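Local coordinates for protein tripeptidase (Staphylococcus aureus subsp. aureus, PDB 3RZA) that probably hydrolyses short peptides as a metal-dependent tripeptidase of the M20 family, binding zinc and calcium ions, at residues A198-L203 with V304-P309; V78-S83 with Q153-I158. All blocks are in the same frame, centred on the assembly; numbering follows the deposited sequence. Where two conformers were deposited one is given.

Contact 1 (A198-L203 with V304-P309). With PEG (di(hydroxyethyl)ether), chain J.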
ATOM      1  N   ALA A 198       0.912 -21.200  25.786  1.00 17.48           N
ATOM      2  CA  ALA A 198       1.002 -20.132  24.772  1.00 18.11           C
ATOM      3  C   ALA A 198       0.837 -20.810  23.413  1.00 19.73           C
ATOM      4  O   ALA A 198       1.163 -21.991  23.294  1.00 21.44           O
ATOM      5  CB  ALA A 198       2.371 -19.408  24.878  1.00 16.70           C
ATOM      6  N   PRO A 199       0.312 -20.085  22.387  1.00 19.47           N
ATOM      7  CA  PRO A 199       0.000 -20.718  21.100  1.00 18.09           C
ATOM      8  C   PRO A 199       1.214 -20.847  20.174  1.00 16.45           C
ATOM      9  O   PRO A 199       2.289 -20.252  20.440  1.00 16.19           O
ATOM     10  CB  PRO A 199      -0.995 -19.747  20.491  1.00 19.82           C
ATOM     11  CG  PRO A 199      -0.466 -18.407  20.917  1.00 18.16           C
ATOM     12  CD  PRO A 199       0.170 -18.621  22.293  1.00 19.74           C
ATOM     13  N   THR A 200       1.054 -21.671  19.135  1.00 16.93           N
ATOM     14  CA  THR A 200       1.880 -21.607  17.903  1.00 17.63           C
ATOM     15  C   THR A 200       1.454 -20.393  17.069  1.00 17.32           C
ATOM     16  O   THR A 200       0.286 -20.221  16.847  1.00 19.17           O
ATOM     17  CB  THR A 200       1.719 -22.886  17.049  1.00 17.15           C
ATOM     18  OG1 THR A 200       2.054 -24.023  17.840  1.00 18.88           O
ATOM     19  CG2 THR A 200       2.636 -22.868  15.802  1.00 15.33           C
ATOM     20  N   GLN A 201       2.393 -19.531  16.669  1.00 18.56           N
ATOM     21  CA  GLN A 201       2.113 -18.481  15.682  1.00 16.97           C
ATOM     22  C   GLN A 201       2.821 -18.837  14.394  1.00 18.36           C
ATOM     23  O   GLN A 201       3.975 -19.257  14.424  1.00 17.52           O
ATOM     24  CB  GLN A 201       2.569 -17.108  16.144  1.00 18.27           C
ATOM     25  CG  GLN A 201       1.993 -15.940  15.263  1.00 24.18           C
ATOM     26  CD  GLN A 201       3.006 -14.864  14.835  1.00 31.05           C
ATOM     27  OE1 GLN A 201       2.979 -14.418  13.701  1.00 44.86           O
ATOM     28  NE2 GLN A 201       3.835 -14.413  15.747  1.00 31.15           N
HETATM   29  N   MSE A 202       2.114 -18.676  13.273  1.00 19.72           N
HETATM   30  CA  MSE A 202       2.708 -18.725  11.947  1.00 22.05           C
HETATM   31  C   MSE A 202       2.414 -17.442  11.167  1.00 19.33           C
HETATM   32  O   MSE A 202       1.345 -16.861  11.312  1.00 16.21           O
HETATM   33  CB  MSE A 202       2.166 -19.936  11.193  1.00 22.52           C
HETATM   34  CG  MSE A 202       2.528 -21.237  11.868  1.00 29.03           C
HETATM   35 SE   MSE A 202       2.367 -22.730  10.724  0.75 25.07          SE
HETATM   36  CE  MSE A 202       2.761 -24.178  11.990  1.00 35.61           C
ATOM     37  N   LEU A 203       3.385 -17.008  10.361  1.00 17.69           N
ATOM     38  CA  LEU A 203       3.211 -15.926   9.374  1.00 17.14           C
ATOM     39  C   LEU A 203       2.820 -16.588   8.062  1.00 19.06           C
ATOM     40  O   LEU A 203       3.349 -17.656   7.748  1.00 19.80           O
ATOM     41  CB  LEU A 203       4.505 -15.117   9.177  1.00 17.46           C
ATOM     42  CG  LEU A 203       5.159 -14.431  10.397  1.00 19.61           C
ATOM     43  CD1 LEU A 203       6.479 -13.744  10.012  1.00 18.65           C
ATOM     44  CD2 LEU A 203       4.217 -13.434  11.046  1.00 19.69           C
ATOM     45  N   VAL A 304       4.982 -19.557   4.038  1.00 19.17           N
ATOM     46  CA  VAL A 304       4.662 -19.699   5.461  0.50 18.60           C
ATOM     47  C   VAL A 304       5.961 -19.701   6.290  1.00 21.78           C
ATOM     48  O   VAL A 304       7.024 -20.158   5.815  1.00 21.87           O
ATOM     49  CB  VAL A 304       3.840 -21.004   5.720  0.50 20.00           C
ATOM     50  CG1 VAL A 304       3.465 -21.153   7.190  0.50 17.90           C
ATOM     51  CG2 VAL A 304       2.581 -21.029   4.850  0.50 18.41           C
ATOM     52  N   GLU A 305       5.880 -19.208   7.520  1.00 20.73           N
ATOM     53  CA  GLU A 305       6.996 -19.235   8.454  1.00 22.74           C
ATOM     54  C   GLU A 305       6.432 -19.430   9.868  1.00 21.88           C
ATOM     55  O   GLU A 305       5.478 -18.751  10.229  1.00 20.49           O
ATOM     56  CB  GLU A 305       7.728 -17.921   8.360  1.00 23.61           C
ATOM     57  CG  GLU A 305       9.068 -17.901   8.976  1.00 32.91           C
ATOM     58  CD  GLU A 305       9.583 -16.496   9.088  1.00 38.98           C
ATOM     59  OE1 GLU A 305       9.691 -15.831   8.038  1.00 42.21           O
ATOM     60  OE2 GLU A 305       9.830 -16.045  10.229  1.00 49.26           O
ATOM     61  N   GLN A 306       6.999 -20.356  10.647  1.00 21.98           N
ATOM     62  CA  GLN A 306       6.626 -20.495  12.067  1.00 21.82           C
ATOM     63  C   GLN A 306       7.392 -19.464  12.870  1.00 22.04           C
ATOM     64  O   GLN A 306       8.607 -19.519  12.933  1.00 20.93           O
ATOM     65  CB  GLN A 306       6.926 -21.894  12.592  1.00 25.73           C
ATOM     66  CG  GLN A 306       6.515 -22.088  14.079  1.00 26.55           C
ATOM     67  CD  GLN A 306       6.600 -23.518  14.516  1.00 30.46           C
ATOM     68  OE1 GLN A 306       5.834 -24.369  14.057  1.00 35.49           O
ATOM     69  NE2 GLN A 306       7.524 -23.798  15.407  1.00 31.71           N
ATOM     70  N   SER A 307       6.687 -18.521  13.486  1.00 21.45           N
ATOM     71  CA  SER A 307       7.336 -17.549  14.390  1.00 21.32           C
ATOM     72  C   SER A 307       7.817 -18.212  15.708  1.00 20.82           C
ATOM     73  O   SER A 307       8.950 -17.999  16.141  1.00 19.45           O
ATOM     74  CB  SER A 307       6.391 -16.400  14.715  1.00 20.38           C
ATOM     75  OG  SER A 307       5.861 -15.801  13.541  1.00 25.28           O
ATOM     76  N   TYR A 308       6.952 -19.008  16.329  1.00 19.93           N
ATOM     77  CA  TYR A 308       7.333 -19.757  17.532  1.00 19.83           C
ATOM     78  C   TYR A 308       6.371 -20.916  17.759  1.00 18.84           C
ATOM     79  O   TYR A 308       5.233 -20.854  17.307  1.00 20.73           O
ATOM     80  CB  TYR A 308       7.376 -18.829  18.773  1.00 20.82           C
ATOM     81  CG  TYR A 308       6.178 -17.911  18.902  1.00 17.12           C
ATOM     82  CD1 TYR A 308       4.997 -18.360  19.471  1.00 19.43           C
ATOM     83  CD2 TYR A 308       6.236 -16.598  18.471  1.00 19.09           C
ATOM     84  CE1 TYR A 308       3.882 -17.533  19.583  1.00 21.10           C
ATOM     85  CE2 TYR A 308       5.111 -15.742  18.597  1.00 21.89           C
ATOM     86  CZ  TYR A 308       3.945 -16.238  19.157  1.00 19.76           C
ATOM     87  OH  TYR A 308       2.818 -15.484  19.267  1.00 16.91           O
ATOM     88  N   PRO A 309       6.824 -21.985  18.447  1.00 17.96           N
ATOM     89  CA  PRO A 309       5.919 -23.093  18.743  1.00 18.76           C
ATOM     90  C   PRO A 309       5.156 -22.901  20.057  1.00 17.83           C
ATOM     91  O   PRO A 309       5.678 -22.300  20.996  1.00 17.58           O
ATOM     92  CB  PRO A 309       6.855 -24.300  18.823  1.00 19.61           C
ATOM     93  CG  PRO A 309       8.160 -23.729  19.325  1.00 18.57           C
ATOM     94  CD  PRO A 309       8.204 -22.273  18.896  1.00 20.09           C
TER
HETATM   95  C1  PEG J 411       8.296 -24.248   8.365  1.00 48.53           C
HETATM   96  O1  PEG J 411       6.908 -24.593   8.493  1.00 43.86           O
HETATM   97  C2  PEG J 411       8.459 -22.730   8.329  1.00 46.32           C
HETATM   98  O2  PEG J 411       9.177 -22.277   9.495  1.00 51.77           O
HETATM   99  C3  PEG J 411      10.136 -21.241   9.219  1.00 48.00           C
HETATM  100  O   HOH W   1       4.418 -20.384  22.429  1.00 15.83           O
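Over one face of the Tyr-308 ring lies CB of Gln-201, 3.8 Å from the ring centroid and displaced toward the rim, a CH-pi contact; at the ring edge, in its plane, the carbonyl O of Pro-199 comes 3.3 Å from CE1. The Gln-201 amide stands steeply to the ring, the planes 76° apart, with NE2 beside CE2. This is a classic beta bulge between antiparallel strands 194-209 and 299-312 of the large mixed sheet, probably near the junction of the metal-binding and lid domains, as in other M20 peptidases: Ser-307 and Tyr-308 both face Gln-201. The extra residue fits because Ser-307 has an almost helical backbone there, and its small side chain can share the Gln-201 side of the sheet with the glutamine. Gln-201 N donates to Tyr-308 O, while Gln-201 O receives Ser-307 N with a bent N-H...O angle of 133°. Regular pairing resumes at Met-202, opposite Gln-306, and Leu-203 is then doubly bonded to Glu-305. On the other face Met-202, its chain extended, packs on Ile-278 and Val-282 of helix 275-295, which suits a long apolar side chain. Beyond the bulge a water donates to both Pro-199 O, at 2.9 Å, and Pro-309 O.

Contact 2 (V78-S83 with Q153-I158)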
ATOM      1  N   VAL A  78      24.246 -15.922  30.204  1.00 17.22           N
ATOM      2  CA  VAL A  78      23.784 -16.982  31.101  1.00 18.50           C
ATOM      3  C   VAL A  78      24.625 -16.876  32.393  1.00 19.34           C
ATOM      4  O   VAL A  78      25.824 -17.122  32.363  1.00 19.48           O
ATOM      5  CB  VAL A  78      23.939 -18.384  30.449  1.00 20.57           C
ATOM      6  CG1 VAL A  78      23.476 -19.500  31.413  1.00 20.80           C
ATOM      7  CG2 VAL A  78      23.159 -18.453  29.115  1.00 15.76           C
ATOM      8  N   CYS A  79      23.979 -16.472  33.490  1.00 20.20           N
ATOM      9  CA  CYS A  79      24.656 -16.148  34.761  1.00 23.44           C
ATOM     10  C   CYS A  79      24.233 -17.157  35.801  1.00 23.83           C
ATOM     11  O   CYS A  79      23.050 -17.267  36.089  1.00 25.57           O
ATOM     12  CB  CYS A  79      24.306 -14.734  35.227  1.00 21.43           C
ATOM     13  SG  CYS A  79      24.181 -13.534  33.901  1.00 24.27           S
ATOM     14  N   THR A  80      25.197 -17.887  36.355  1.00 21.80           N
ATOM     15  CA  THR A  80      24.917 -19.033  37.209  1.00 23.06           C
ATOM     16  C   THR A  80      25.363 -18.741  38.637  1.00 25.33           C
ATOM     17  O   THR A  80      26.472 -18.216  38.874  1.00 22.74           O
ATOM     18  CB  THR A  80      25.618 -20.307  36.697  1.00 23.36           C
ATOM     19  OG1 THR A  80      25.143 -20.609  35.374  1.00 21.38           O
ATOM     20  CG2 THR A  80      25.342 -21.497  37.622  1.00 20.23           C
HETATM   21  N   MSE A  81      24.490 -19.112  39.571  1.00 25.42           N
HETATM   22  CA  MSE A  81      24.679 -18.941  40.986  1.00 27.57           C
HETATM   23  C   MSE A  81      24.699 -20.352  41.539  1.00 29.00           C
HETATM   24  O   MSE A  81      23.701 -21.033  41.419  1.00 28.73           O
HETATM   25  CB  MSE A  81      23.483 -18.135  41.535  1.00 28.12           C
HETATM   26  CG  MSE A  81      23.259 -18.259  42.975  1.00 34.69           C
HETATM   27 SE   MSE A  81      22.071 -16.899  43.683  0.75 41.84          SE
HETATM   28  CE  MSE A  81      23.481 -15.808  44.489  1.00 38.05           C
ATOM     29  N   ASN A  82      25.821 -20.800  42.117  1.00 29.45           N
ATOM     30  CA  ASN A  82      25.912 -22.173  42.662  1.00 32.39           C
ATOM     31  C   ASN A  82      25.007 -22.397  43.868  1.00 31.40           C
ATOM     32  O   ASN A  82      24.710 -21.467  44.595  1.00 29.78           O
ATOM     33  CB  ASN A  82      27.360 -22.530  43.058  1.00 34.91           C
ATOM     34  CG  ASN A  82      28.282 -22.746  41.843  1.00 39.45           C
ATOM     35  OD1 ASN A  82      27.831 -22.871  40.703  1.00 40.98           O
ATOM     36  ND2 ASN A  82      29.583 -22.818  42.107  1.00 46.33           N
ATOM     37  N   SER A  83      24.577 -23.645  44.052  1.00 31.81           N
ATOM     38  CA  SER A  83      23.847 -24.064  45.255  1.00 32.57           C
ATOM     39  C   SER A  83      24.656 -23.801  46.524  1.00 33.41           C
ATOM     40  O   SER A  83      25.845 -24.105  46.566  1.00 31.82           O
ATOM     41  CB  SER A  83      23.515 -25.570  45.184  1.00 33.70           C
ATOM     42  OG  SER A  83      22.772 -25.987  46.314  1.00 30.51           O
ATOM     43  N   GLN A 153      20.824 -24.079  42.962  1.00 26.25           N
ATOM     44  CA  GLN A 153      21.415 -23.485  41.783  1.00 22.99           C
ATOM     45  C   GLN A 153      20.338 -22.681  41.105  1.00 23.57           C
ATOM     46  O   GLN A 153      19.213 -23.153  41.004  1.00 22.33           O
ATOM     47  CB  GLN A 153      21.937 -24.550  40.821  1.00 22.48           C
ATOM     48  CG  GLN A 153      22.752 -24.019  39.661  1.00 20.66           C
ATOM     49  CD  GLN A 153      23.365 -25.139  38.852  1.00 26.67           C
ATOM     50  OE1 GLN A 153      24.296 -25.784  39.308  1.00 25.34           O
ATOM     51  NE2 GLN A 153      22.810 -25.406  37.665  1.00 26.39           N
ATOM     52  N   ILE A 154      20.697 -21.470  40.660  1.00 22.77           N
ATOM     53  CA  ILE A 154      19.804 -20.582  39.918  1.00 21.89           C
ATOM     54  C   ILE A 154      20.591 -20.027  38.733  1.00 20.91           C
ATOM     55  O   ILE A 154      21.708 -19.516  38.921  1.00 21.25           O
ATOM     56  CB  ILE A 154      19.302 -19.380  40.774  1.00 22.53           C
ATOM     57  CG1 ILE A 154      18.904 -19.814  42.186  1.00 24.81           C
ATOM     58  CG2 ILE A 154      18.125 -18.727  40.096  1.00 21.10           C
ATOM     59  CD1 ILE A 154      18.537 -18.662  43.094  1.00 26.32           C
ATOM     60  N   GLN A 155      20.032 -20.141  37.531  1.00 19.48           N
ATOM     61  CA  GLN A 155      20.575 -19.460  36.340  1.00 20.85           C
ATOM     62  C   GLN A 155      19.707 -18.261  35.946  1.00 19.85           C
ATOM     63  O   GLN A 155      18.476 -18.340  36.008  1.00 20.96           O
ATOM     64  CB  GLN A 155      20.733 -20.425  35.173  1.00 17.77           C
ATOM     65  CG  GLN A 155      21.828 -21.425  35.411  1.00 20.52           C
ATOM     66  CD  GLN A 155      22.165 -22.253  34.196  1.00 19.68           C
ATOM     67  OE1 GLN A 155      21.281 -22.779  33.538  1.00 25.73           O
ATOM     68  NE2 GLN A 155      23.450 -22.414  33.923  1.00 20.54           N
ATOM     69  N   PHE A 156      20.364 -17.151  35.594  1.00 17.27           N
ATOM     70  CA  PHE A 156      19.710 -15.940  35.132  1.00 19.35           C
ATOM     71  C   PHE A 156      20.086 -15.783  33.674  1.00 18.51           C
ATOM     72  O   PHE A 156      21.270 -15.585  33.357  1.00 19.21           O
ATOM     73  CB  PHE A 156      20.170 -14.746  35.950  1.00 18.75           C
ATOM     74  CG  PHE A 156      19.721 -14.807  37.378  1.00 21.01           C
ATOM     75  CD1 PHE A 156      20.399 -15.589  38.298  1.00 19.47           C
ATOM     76  CD2 PHE A 156      18.600 -14.097  37.804  1.00 19.33           C
ATOM     77  CE1 PHE A 156      19.967 -15.671  39.613  1.00 20.82           C
ATOM     78  CE2 PHE A 156      18.173 -14.155  39.132  1.00 20.72           C
ATOM     79  CZ  PHE A 156      18.846 -14.939  40.032  1.00 19.17           C
ATOM     80  N   VAL A 157      19.092 -15.946  32.798  1.00 17.59           N
ATOM     81  CA  VAL A 157      19.291 -15.994  31.352  1.00 19.59           C
ATOM     82  C   VAL A 157      18.780 -14.676  30.769  1.00 19.69           C
ATOM     83  O   VAL A 157      17.573 -14.415  30.782  1.00 18.21           O
ATOM     84  CB  VAL A 157      18.539 -17.209  30.712  1.00 21.42           C
ATOM     85  CG1 VAL A 157      18.736 -17.235  29.225  1.00 19.14           C
ATOM     86  CG2 VAL A 157      19.018 -18.521  31.332  1.00 21.57           C
ATOM     87  N   ILE A 158      19.699 -13.838  30.276  1.00 19.75           N
ATOM     88  CA  ILE A 158      19.351 -12.489  29.792  1.00 17.91           C
ATOM     89  C   ILE A 158      19.494 -12.482  28.273  1.00 18.97           C
ATOM     90  O   ILE A 158      20.614 -12.614  27.742  1.00 17.82           O
ATOM     91  CB  ILE A 158      20.230 -11.367  30.418  1.00 16.60           C
ATOM     92  CG1 ILE A 158      20.541 -11.630  31.901  1.00 19.32           C
ATOM     93  CG2 ILE A 158      19.564 -10.017  30.240  1.00 15.69           C
ATOM     94  CD1 ILE A 158      19.339 -11.890  32.782  1.00 21.58           C
TER
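Thr-80 and Gln-155 sit opposite each other with their side chains alongside and pointing the same way, and Gln-155 NE2 gives a hydrogen bond of 2.9 Å to Thr-80 OG1. The bond is fairly straight, and the hydroxyl lies close to the plane of the amide. Thr-80 meets it because OG1 is anti to its own carbonyl carbon (chi1 -60°), which leaves CG2 turned toward CG of Gln-153. Val-78 CG1 packs against the same amide, 3.8 Å from NE2, so a branched apolar residue flanks the polar pair. The amide is held from further out as well: NE2 also bonds to Leu-176 O and OE1 accepts from Asp-178 N, which fixes which end of the glutamine is which and satisfies a buried polar group. Gln-153 reaches the carboxylate of Asp-178 through NE2.

These residues belong to neighbouring antiparallel strands of the large mixed sheet in the metal-binding part of this M20-type fold; strand 154-159 runs parallel to strand 93-98 on its far side, and strand 60-63 adjoins strand 77-81. Cys-79 and Phe-156 form a hydrogen-bonded pair, Phe-156 N reaching Cys-79 O at 2.7 Å, and that same carbonyl oxygen lies at the edge of the phenyl ring, in its plane. Met-81 and Ile-154 make the next hydrogen-bonded pair, and their side chains run together, SE of Met-81 4.0 Å from CD1 of Ile-154.

The face bearing Cys-79, Met-81, Ile-154 and Phe-156 is apolar, as suits a surface covered by helices. Helix 128-147 lays Met-137 and Leu-141 on Phe-156, with Leu-141 also touching Met-81, while Phe-54 of helix 46-56 packs on Cys-79.

Overall arrangement
Both contacts pair antiparallel strands and reach the same large sheet, yet their centres are 29 Å apart and their nearest atoms about 16 Å, so they do not touch. Each is partly buried. Contact 2 lies farther from the chain centre but keeps a regular register, with helices over its apolar face and a bonded amide on the other. Contact 1 lies nearer the centre, and a bulge breaks its register; at one end it has a buried tyrosine, and a water joins the two backbones nearby, whereas Glu-305 and Gln-306 are exposed. There Leu-203 also packs on Thr-257 of the second subunit, while contact 2 meets no other protein chain of the assembly.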